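Local atomic coordinates of geranylgeranyl pyrophosphate synthetase (Pyrococcus horikoshii, PDB entry 1WY0), a protein that probably builds the C20 isoprenoid geranylgeranyl diphosphate by head-to-tail, magnesium-dependent condensation of isopentenyl diphosphate with shorter allylic diphosphates. Residues Glu151-Ala154 with Arg155-Phe159; Glu168-Met171 with Glu172-Gly176; Leu245-Ala248 with His249-Asn253; Ser204-Gly207 with Arg208-Ile212. One frame throughout, in Å; residues are numbered along the deposited sequence.

Contact 1 of 4, residues Glu151-Ala154 with Arg155-Phe159; sequences EGQA and RDLEF
Gln-153 and Asp-156, neighbours across one side of a helical turn, share a water that ties their side chains together. The water accepts from Gln-153 NE2 at 3.1 Å and donates to Asp-156 OD2 at 2.9 Å. Amide and carboxylate are turned 55° against each other, and their oxygens, Gln-153 OE1 and Asp-156 OD2, lie 3.7 Å apart. Lys-177 NZ serves both oxygens, with a salt bridge to Asp-156 OD2 and a hydrogen bond to Gln-153 OE1; its positive charge would be expected to offset that of the carboxylate. On another side of the turn Arg-155 has CG anti to its own carbonyl carbon (chi1 -59°), which lays CG 3.2 Å from Glu-151 O, the same oxygen that takes the Arg-155 N hydrogen bond at 3.0 Å. Such i to i+4 bonds belong to helix 132-159, one of the long helices of the all-alpha polyprenyl synthase fold. Glu-151 OE1 and Arg-155 NH2 are 4.3 Å apart, with the oxygen well off the guanidinium plane, so charge alone links them; Glu-151 OE2 instead bonds Tyr-35 OH of the second subunit. Farther out, Gln-153 packs on Leu-112 of the second subunit and on Met-89, Asp-86 and Asp-90 of helix 69-90; the two aspartates belong to the DDxxD motif that in relatives binds magnesium and the allylic diphosphate, so the turn probably borders the active site.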
loop_
_atom_site.group_PDB
_atom_site.type_symbol
_atom_site.label_atom_id
_atom_site.label_comp_id
_atom_site.label_asym_id
_atom_site.label_seq_id
_atom_site.Cartn_x
_atom_site.Cartn_y
_atom_site.Cartn_z
ATOM N N GLU A 151 5.427 3.343 -10.277
ATOM C CA GLU A 151 5.508 3.921 -11.616
ATOM C C GLU A 151 6.049 2.923 -12.623
ATOM O O GLU A 151 5.548 2.835 -13.733
ATOM C CB GLU A 151 6.375 5.181 -11.597
ATOM C CG GLU A 151 5.644 6.403 -11.063
ATOM C CD GLU A 151 6.582 7.533 -10.733
ATOM O OE1 GLU A 151 7.794 7.391 -11.017
ATOM O OE2 GLU A 151 6.114 8.565 -10.192
ATOM N N GLY A 152 7.058 2.157 -12.223
ATOM C CA GLY A 152 7.627 1.161 -13.111
ATOM C C GLY A 152 6.644 0.044 -13.386
ATOM O O GLY A 152 6.575 -0.479 -14.500
ATOM N N GLN A 153 5.881 -0.344 -12.371
ATOM C CA GLN A 153 4.904 -1.397 -12.554
ATOM C C GLN A 153 3.743 -0.876 -13.420
ATOM O O GLN A 153 3.178 -1.620 -14.214
ATOM C CB GLN A 153 4.404 -1.892 -11.191
ATOM C CG GLN A 153 3.302 -2.940 -11.266
ATOM C CD GLN A 153 3.701 -4.191 -12.037
ATOM O OE1 GLN A 153 4.803 -4.269 -12.582
ATOM N NE2 GLN A 153 2.805 -5.174 -12.088
ATOM N N ALA A 154 3.400 0.401 -13.275
ATOM C CA ALA A 154 2.325 0.998 -14.070
ATOM C C ALA A 154 2.707 0.963 -15.554
ATOM O O ALA A 154 1.921 0.554 -16.405
ATOM C CB ALA A 154 2.083 2.432 -13.640
ATOM N N ARG A 155 3.916 1.406 -15.865
ATOM C CA ARG A 155 4.371 1.391 -17.250
ATOM C C ARG A 155 4.379 -0.039 -17.761
ATOM O O ARG A 155 4.125 -0.288 -18.934
ATOM C CB ARG A 155 5.780 1.966 -17.365
ATOM C CG ARG A 155 5.918 3.384 -16.885
ATOM C CD ARG A 155 7.219 3.958 -17.395
ATOM N NE ARG A 155 7.964 4.617 -16.340
ATOM C CZ ARG A 155 7.944 5.922 -16.095
ATOM N NH1 ARG A 155 7.209 6.737 -16.837
ATOM N NH2 ARG A 155 8.670 6.407 -15.101
ATOM N N ASP A 156 4.666 -0.983 -16.872
ATOM C CA ASP A 156 4.698 -2.382 -17.273
ATOM C C ASP A 156 3.292 -2.850 -17.632
ATOM O O ASP A 156 3.119 -3.669 -18.537
ATOM C CB ASP A 156 5.298 -3.257 -16.166
ATOM C CG ASP A 156 5.800 -4.594 -16.695
ATOM O OD1 ASP A 156 6.275 -4.641 -17.859
ATOM O OD2 ASP A 156 5.742 -5.599 -15.959
ATOM N N LEU A 157 2.285 -2.319 -16.938
ATOM C CA LEU A 157 0.906 -2.691 -17.243
ATOM C C LEU A 157 0.498 -2.116 -18.601
ATOM O O LEU A 157 -0.139 -2.794 -19.393
ATOM C CB LEU A 157 -0.060 -2.171 -16.176
ATOM C CG LEU A 157 -0.085 -2.880 -14.828
ATOM C CD1 LEU A 157 -1.105 -2.206 -13.920
ATOM C CD2 LEU A 157 -0.428 -4.339 -15.033
ATOM N N GLU A 158 0.867 -0.868 -18.868
ATOM C CA GLU A 158 0.517 -0.235 -20.143
ATOM C C GLU A 158 1.039 -1.031 -21.336
ATOM O O GLU A 158 0.398 -1.074 -22.380
ATOM C CB GLU A 158 1.054 1.203 -20.201
ATOM C CG GLU A 158 0.315 2.183 -19.277
ATOM C CD GLU A 158 -1.017 2.670 -19.841
ATOM O OE1 GLU A 158 -1.021 3.695 -20.559
ATOM O OE2 GLU A 158 -2.060 2.029 -19.571
ATOM N N PHE A 159 2.198 -1.665 -21.183
ATOM C CA PHE A 159 2.785 -2.469 -22.254
ATOM C C PHE A 159 1.778 -3.477 -22.811
ATOM O O PHE A 159 1.768 -3.809 -23.988
ATOM C CB PHE A 159 3.990 -3.225 -21.691
ATOM C CG PHE A 159 5.178 -2.319 -21.546
ATOM C CD1 PHE A 159 5.211 -1.096 -22.211
ATOM C CD2 PHE A 159 6.261 -2.733 -20.791
ATOM C CE1 PHE A 159 6.340 -0.292 -22.112
ATOM C CE2 PHE A 159 7.385 -1.923 -20.696
ATOM C CZ PHE A 159 7.432 -0.700 -21.354
HETATM O O HOH W 1 3.583 -6.838 -14.553
#

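Contact 2 of 4, residues Glu168-Met171 with Glu172-Gly176; sequences EEYM and EMISG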
loop_
_atom_site.group_PDB
_atom_site.type_symbol
_atom_site.label_atom_id
_atom_site.label_comp_id
_atom_site.label_asym_id
_atom_site.label_seq_id
_atom_site.Cartn_x
_atom_site.Cartn_y
_atom_site.Cartn_z
ATOM N N GLU A 168 14.236 1.760 -25.098
ATOM C CA GLU A 168 14.107 2.885 -24.185
ATOM C C GLU A 168 12.911 2.740 -23.249
ATOM O O GLU A 168 12.985 3.103 -22.078
ATOM C CB GLU A 168 13.957 4.182 -24.976
ATOM C CG GLU A 168 13.818 5.395 -24.086
ATOM C CD GLU A 168 13.323 6.596 -24.838
ATOM O OE1 GLU A 168 14.062 7.071 -25.736
ATOM O OE2 GLU A 168 12.190 7.054 -24.534
ATOM N N GLU A 169 11.802 2.244 -23.781
ATOM C CA GLU A 169 10.607 2.050 -22.978
ATOM C C GLU A 169 10.896 0.987 -21.930
ATOM O O GLU A 169 10.668 1.203 -20.738
ATOM C CB GLU A 169 9.437 1.621 -23.862
ATOM C CG GLU A 169 8.606 2.792 -24.365
ATOM C CD GLU A 169 7.615 2.401 -25.451
ATOM O OE1 GLU A 169 7.912 1.487 -26.251
ATOM O OE2 GLU A 169 6.534 3.024 -25.506
ATOM N N TYR A 170 11.424 -0.150 -22.378
ATOM C CA TYR A 170 11.644 -1.202 -21.395
ATOM C C TYR A 170 12.652 -0.773 -20.329
ATOM O O TYR A 170 12.437 -0.929 -19.133
ATOM C CB TYR A 170 12.160 -2.441 -22.128
ATOM C CG TYR A 170 12.758 -3.390 -21.151
ATOM C CD1 TYR A 170 11.944 -4.299 -20.481
ATOM C CD2 TYR A 170 14.129 -3.371 -20.895
ATOM C CE1 TYR A 170 12.496 -5.187 -19.570
ATOM C CE2 TYR A 170 14.680 -4.253 -19.976
ATOM C CZ TYR A 170 13.868 -5.155 -19.312
ATOM O OH TYR A 170 14.409 -6.040 -18.401
ATOM N N MET A 171 13.774 -0.143 -20.665
ATOM C CA MET A 171 14.724 0.307 -19.654
ATOM C C MET A 171 14.164 1.338 -18.677
ATOM O O MET A 171 14.585 1.393 -17.528
ATOM C CB MET A 171 15.984 0.878 -20.319
ATOM C CG MET A 171 16.910 -0.156 -20.936
ATOM S SD MET A 171 17.220 -1.598 -19.900
ATOM C CE MET A 171 18.316 -0.880 -18.653
ATOM N N GLU A 172 13.229 2.165 -19.117
ATOM C CA GLU A 172 12.678 3.160 -18.210
ATOM C C GLU A 172 11.767 2.454 -17.198
ATOM O O GLU A 172 11.662 2.859 -16.043
ATOM C CB GLU A 172 11.900 4.215 -18.997
ATOM C CG GLU A 172 11.243 5.263 -18.127
ATOM C CD GLU A 172 10.394 6.237 -18.915
ATOM O OE1 GLU A 172 9.755 5.796 -19.890
ATOM O OE2 GLU A 172 10.347 7.437 -18.551
ATOM N N MET A 173 11.142 1.373 -17.648
ATOM C CA MET A 173 10.237 0.584 -16.831
ATOM C C MET A 173 11.008 -0.260 -15.817
ATOM O O MET A 173 10.752 -0.189 -14.606
ATOM C CB MET A 173 9.397 -0.309 -17.750
ATOM C CG MET A 173 8.449 -1.293 -17.049
ATOM S SD MET A 173 9.250 -2.759 -16.342
ATOM C CE MET A 173 9.462 -3.817 -17.788
ATOM N N ILE A 174 11.967 -1.042 -16.305
ATOM C CA ILE A 174 12.692 -1.913 -15.387
ATOM C C ILE A 174 13.474 -1.108 -14.346
ATOM O O ILE A 174 13.696 -1.535 -13.220
ATOM C CB ILE A 174 13.655 -2.775 -16.204
ATOM C CG1 ILE A 174 14.122 -3.974 -15.376
ATOM C CG2 ILE A 174 14.899 -1.952 -16.582
ATOM C CD1 ILE A 174 12.987 -4.957 -15.085
ATOM N N SER A 175 13.934 0.081 -14.776
ATOM C CA SER A 175 14.705 0.922 -13.868
ATOM C C SER A 175 13.944 1.197 -12.570
ATOM O O SER A 175 14.508 1.300 -11.489
ATOM C CB SER A 175 15.011 2.240 -14.583
ATOM O OG SER A 175 15.673 3.126 -13.680
ATOM N N GLY A 176 12.617 1.355 -12.706
ATOM C CA GLY A 176 11.847 1.691 -11.519
ATOM C C GLY A 176 11.275 0.440 -10.848
ATOM O O GLY A 176 11.103 0.372 -9.639
HETATM O O HOH W 2 8.346 2.838 -20.168
#
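Glu-172 N and Met-173 N bond back to Glu-168 O and Glu-169 O, both at 3.1 Å, as successive rungs of the alpha-helical ladder of helix 167-193 in the polyprenyl synthase helix bundle. The next rung is straighter: Ile-174 N meets Tyr-170 O at 2.9 Å with an N-H...O angle of 174°. Tyr-170 holds CG anti to its backbone N (chi1 164°), and this swings the ring along the helix beside Ile-174, whose CB lies over one ring face, 3.9 Å from Tyr-170 CZ. Met-173, bent at both chi2 and chi3, brings CE obliquely to 3.7 Å from Tyr-170 CD1. With an alanine at Tyr-170, Met-173 CE and Ile-174 CB would probably lose the ring they pack on, opening a gap toward Ile-216 and Asp-219 of helix 197-224, which the ring also touches. Asp-219 belongs to the second aspartate-rich motif, which probably places this turn beside the active-site pocket, as in relatives. Met-171 and Ile-174 run side by side, Met-171 SD lying 4.1 Å from Ile-174 CG2. On the more exposed side a water donates both to Glu-169 O and, at 3.3 Å, to Glu-172 OE1.

Contact 3 of 4, residues Leu245-Ala248 with His249-Asn253; sequences LIVA and HFFEN
Val-247 and Phe-251, one helical turn apart, lie side by side and point the same way within the short helix 245-253 of this all-alpha polyprenyl synthase fold. The valine turns CG1 anti to its backbone N (chi1 169°), which carries that methyl forward along the helix to 3.4 Å from Phe-251 CE2. The phenylalanine answers with its ring anti to its own carbonyl carbon (chi1 -79°), leaning back over the preceding turn. Phe-251 CD2 consequently sits 3.4 Å from Val-247 O, the oxygen that also accepts the Phe-251 N hydrogen bond at 3.0 Å with an N-H...O angle of 169°. The methyl approaches the ring obliquely.

Phe-250 takes a different rotamer, and its ring leads off from the preceding turn. The two phenylalanines thus leave the backbone by different routes, yet Phe-251 CE1 comes in the plane of the Phe-250 ring, at its edge. Both rings also meet Phe-262 on helix 256-264, and Phe-250 packs farther on Leu-293 and Leu-294 of helix 283-296, so the pair joins this helix to its successors in the chain. The His-249 ring, which also leads off from that turn, stacks on Tyr-302 and bonds Ser-299 OG through ND1.

At the C-terminal end of the helix Asn-253 folds its amide back along the turn. Asn-253 ND2 donates to His-249 O at 3.2 Å, the oxygen lying close to the amide plane, and the same nitrogen stands 3.3 Å above the plane of the His-249 imidazole, displaced toward its rim.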
loop_
_atom_site.group_PDB
_atom_site.type_symbol
_atom_site.label_atom_id
_atom_site.label_comp_id
_atom_site.label_asym_id
_atom_site.label_seq_id
_atom_site.Cartn_x
_atom_site.Cartn_y
_atom_site.Cartn_z
ATOM N N LEU A 245 14.283 -6.936 -22.340
ATOM C CA LEU A 245 15.218 -6.162 -23.155
ATOM C C LEU A 245 15.532 -6.909 -24.442
ATOM O O LEU A 245 15.847 -6.296 -25.460
ATOM C CB LEU A 245 16.518 -5.912 -22.390
ATOM C CG LEU A 245 17.633 -5.251 -23.203
ATOM C CD1 LEU A 245 17.113 -4.008 -23.911
ATOM C CD2 LEU A 245 18.785 -4.909 -22.274
ATOM N N ILE A 246 15.454 -8.237 -24.384
ATOM C CA ILE A 246 15.716 -9.084 -25.538
ATOM C C ILE A 246 14.655 -8.864 -26.613
ATOM O O ILE A 246 14.961 -8.720 -27.798
ATOM C CB ILE A 246 15.718 -10.570 -25.126
ATOM C CG1 ILE A 246 16.760 -10.792 -24.029
ATOM C CG2 ILE A 246 16.009 -11.454 -26.335
ATOM C CD1 ILE A 246 16.613 -12.099 -23.281
ATOM N N VAL A 247 13.398 -8.838 -26.191
ATOM C CA VAL A 247 12.285 -8.638 -27.105
ATOM C C VAL A 247 12.289 -7.202 -27.645
ATOM O O VAL A 247 11.920 -6.966 -28.798
ATOM C CB VAL A 247 10.958 -8.937 -26.378
ATOM C CG1 VAL A 247 9.792 -8.498 -27.207
ATOM C CG2 VAL A 247 10.852 -10.416 -26.104
ATOM N N ALA A 248 12.702 -6.240 -26.819
ATOM C CA ALA A 248 12.754 -4.851 -27.267
ATOM C C ALA A 248 13.827 -4.706 -28.351
ATOM O O ALA A 248 13.614 -4.032 -29.358
ATOM C CB ALA A 248 13.059 -3.920 -26.100
ATOM N N HIS A 249 14.980 -5.333 -28.143
ATOM C CA HIS A 249 16.050 -5.262 -29.130
ATOM C C HIS A 249 15.587 -5.892 -30.433
ATOM O O HIS A 249 15.859 -5.378 -31.513
ATOM C CB HIS A 249 17.296 -5.999 -28.644
ATOM C CG HIS A 249 18.402 -6.042 -29.654
ATOM N ND1 HIS A 249 18.490 -7.017 -30.625
ATOM C CD2 HIS A 249 19.490 -5.255 -29.816
ATOM C CE1 HIS A 249 19.584 -6.831 -31.340
ATOM N NE2 HIS A 249 20.210 -5.768 -30.867
ATOM N N PHE A 250 14.885 -7.012 -30.337
ATOM C CA PHE A 250 14.422 -7.695 -31.547
ATOM C C PHE A 250 13.442 -6.842 -32.363
ATOM O O PHE A 250 13.532 -6.723 -33.579
ATOM C CB PHE A 250 13.749 -9.006 -31.140
ATOM C CG PHE A 250 12.989 -9.560 -32.309
ATOM C CD1 PHE A 250 11.618 -9.361 -32.393
ATOM C CD2 PHE A 250 13.649 -10.298 -33.276
ATOM C CE1 PHE A 250 10.903 -9.904 -33.452
ATOM C CE2 PHE A 250 12.929 -10.841 -34.337
ATOM C CZ PHE A 250 11.556 -10.644 -34.430
ATOM N N PHE A 251 12.447 -6.269 -31.656
ATOM C CA PHE A 251 11.478 -5.412 -32.339
ATOM C C PHE A 251 12.149 -4.186 -32.974
ATOM O O PHE A 251 11.706 -3.647 -33.981
ATOM C CB PHE A 251 10.423 -4.956 -31.327
ATOM C CG PHE A 251 9.425 -6.055 -31.099
ATOM C CD1 PHE A 251 9.121 -6.939 -32.126
ATOM C CD2 PHE A 251 8.795 -6.168 -29.870
ATOM C CE1 PHE A 251 8.187 -7.945 -31.919
ATOM C CE2 PHE A 251 7.860 -7.180 -29.670
ATOM C CZ PHE A 251 7.553 -8.069 -30.691
ATOM N N GLU A 252 13.237 -3.724 -32.327
ATOM C CA GLU A 252 13.940 -2.567 -32.874
ATOM C C GLU A 252 14.750 -2.907 -34.136
ATOM O O GLU A 252 15.010 -2.067 -34.988
ATOM C CB GLU A 252 14.859 -1.978 -31.802
ATOM C CG GLU A 252 14.990 -0.457 -31.948
ATOM C CD GLU A 252 15.318 0.168 -30.612
ATOM O OE1 GLU A 252 14.453 0.190 -29.748
ATOM O OE2 GLU A 252 16.430 0.685 -30.467
ATOM N N ASN A 253 15.170 -4.180 -34.241
ATOM C CA ASN A 253 16.123 -4.497 -35.298
ATOM C C ASN A 253 15.564 -5.400 -36.407
ATOM O O ASN A 253 16.133 -5.513 -37.491
ATOM C CB ASN A 253 17.344 -5.145 -34.643
ATOM C CG ASN A 253 18.293 -4.074 -34.168
ATOM O OD1 ASN A 253 19.031 -3.468 -34.941
ATOM N ND2 ASN A 253 18.341 -3.916 -32.831
#

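Contact 4 of 4, residues Ser204-Gly207 with Arg208-Ile212; sequences SSWG and RNVGI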
loop_
_atom_site.group_PDB
_atom_site.type_symbol
_atom_site.label_atom_id
_atom_site.label_comp_id
_atom_site.label_asym_id
_atom_site.label_seq_id
_atom_site.Cartn_x
_atom_site.Cartn_y
_atom_site.Cartn_z
ATOM N N SER A 204 24.875 3.833 -4.513
ATOM C CA SER A 204 23.615 3.999 -5.225
ATOM C C SER A 204 23.724 3.529 -6.669
ATOM O O SER A 204 22.851 2.815 -7.160
ATOM C CB SER A 204 23.198 5.469 -5.217
ATOM O OG SER A 204 23.268 6.020 -3.915
ATOM N N SER A 205 24.802 3.939 -7.340
ATOM C CA SER A 205 25.045 3.584 -8.738
ATOM C C SER A 205 25.230 2.083 -8.917
ATOM O O SER A 205 24.853 1.510 -9.942
ATOM C CB SER A 205 26.288 4.310 -9.245
ATOM O OG SER A 205 27.433 3.859 -8.541
ATOM N N TRP A 206 25.824 1.460 -7.911
ATOM C CA TRP A 206 26.023 0.014 -7.902
ATOM C C TRP A 206 24.702 -0.741 -7.722
ATOM O O TRP A 206 24.454 -1.774 -8.327
ATOM C CB TRP A 206 26.981 -0.324 -6.760
ATOM C CG TRP A 206 27.175 -1.785 -6.668
ATOM C CD1 TRP A 206 28.187 -2.546 -7.295
ATOM C CD2 TRP A 206 26.404 -2.711 -5.864
ATOM N NE1 TRP A 206 28.135 -3.862 -6.961
ATOM C CE2 TRP A 206 26.978 -3.994 -6.040
ATOM C CE3 TRP A 206 25.291 -2.564 -5.036
ATOM C CZ2 TRP A 206 26.437 -5.088 -5.389
ATOM C CZ3 TRP A 206 24.752 -3.663 -4.384
ATOM C CH2 TRP A 206 25.325 -4.933 -4.569
ATOM N N GLY A 207 23.856 -0.210 -6.816
ATOM C CA GLY A 207 22.565 -0.850 -6.576
ATOM C C GLY A 207 21.656 -0.744 -7.802
ATOM O O GLY A 207 20.986 -1.684 -8.210
ATOM N N ARG A 208 21.622 0.473 -8.369
ATOM C CA ARG A 208 20.812 0.693 -9.559
ATOM C C ARG A 208 21.185 -0.286 -10.675
ATOM O O ARG A 208 20.345 -0.936 -11.286
ATOM C CB ARG A 208 21.048 2.129 -10.025
ATOM C CG ARG A 208 19.974 2.613 -10.997
ATOM C CD ARG A 208 18.565 2.428 -10.427
ATOM N NE ARG A 208 17.655 3.439 -10.972
ATOM C CZ ARG A 208 16.967 4.187 -10.092
ATOM N NH1 ARG A 208 17.138 4.010 -8.793
ATOM N NH2 ARG A 208 16.074 5.075 -10.536
ATOM N N ASN A 209 22.502 -0.348 -10.952
ATOM C CA ASN A 209 22.987 -1.186 -12.042
ATOM C C ASN A 209 22.780 -2.678 -11.768
ATOM O O ASN A 209 22.452 -3.461 -12.650
ATOM C CB ASN A 209 24.477 -0.898 -12.224
ATOM C CG ASN A 209 24.651 0.263 -13.165
ATOM O OD1 ASN A 209 24.362 0.182 -14.355
ATOM N ND2 ASN A 209 25.148 1.380 -12.604
ATOM N N VAL A 210 23.027 -3.109 -10.538
ATOM C CA VAL A 210 22.887 -4.514 -10.204
ATOM C C VAL A 210 21.412 -4.903 -10.275
ATOM O O VAL A 210 21.061 -5.930 -10.854
ATOM C CB VAL A 210 23.446 -4.805 -8.794
ATOM C CG1 VAL A 210 23.022 -6.188 -8.327
ATOM C CG2 VAL A 210 24.953 -4.723 -8.824
ATOM N N GLY A 211 20.555 -4.067 -9.699
ATOM C CA GLY A 211 19.128 -4.336 -9.723
ATOM C C GLY A 211 18.615 -4.559 -11.133
ATOM O O GLY A 211 17.846 -5.491 -11.385
ATOM N N ILE A 212 19.050 -3.721 -12.067
ATOM C CA ILE A 212 18.607 -3.848 -13.448
ATOM C C ILE A 212 19.209 -5.066 -14.149
ATOM O O ILE A 212 18.485 -5.837 -14.781
ATOM C CB ILE A 212 18.918 -2.553 -14.243
ATOM C CG1 ILE A 212 17.946 -1.452 -13.809
ATOM C CG2 ILE A 212 18.799 -2.794 -15.735
ATOM C CD1 ILE A 212 18.161 -0.107 -14.491
#
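Over one face of the Trp-206 indole sits the CG2 methyl of Val-210, in a CH-pi contact 3.7 Å from the centroid of the five-membered ring and 20° off the ring normal. Its nearest ring atom is Trp-206 CE2, 3.5 Å from Val-210 CG2, where the two rings fuse. At the indole edge, Trp-206 NE1 donates to Asn-315 OD1, which helps fix the rotation of the ring. Having CG anti to the backbone N (chi1 178°) brings the tryptophan ring alongside the next turn, where the methyl meets it.

The flat amide of Asn-209 turns back on its own helix. Asn-209 ND2 reaches Ser-205 O at 2.7 Å, and Asn-209 N reaches the same oxygen at 3.2 Å from the opposite face of the carbonyl plane, so two bonds grip one acceptor. A leucine in place of Asn-209 would probably leave Ser-205 O with the longer backbone bond but without its amide mate. Arg-208 directs its guanidinium away to salt bridges with Glu-148 and Glu-183. Trp-206 and Val-210 both pack on Ala-334 of helix 325-336, a helix-to-helix packing of the kind that builds the all-alpha polyprenyl synthase bundle.

How the contacts relate
Along the chain the order is contact 1, contact 2, contact 4, contact 3, on helices 132-159, 167-193, 197-224 and 245-253, all part of the polyprenyl synthase fold. Contact 2 is the hub. Its centre lies about 9 Å from that of contact 1 and about 13 Å from those of contacts 3 and 4, and it touches all three: Met-173 meets Gly-152 and Asp-156, Tyr-170 meets Leu-245, and Met-171 meets Ile-212. The other three do not touch one another; contacts 3 and 4 have centres about 22 Å apart. Each local turn therefore presents side chains through which helix 167-193 ties neighbouring helices into one bundle, while contact 1 also faces the second subunit.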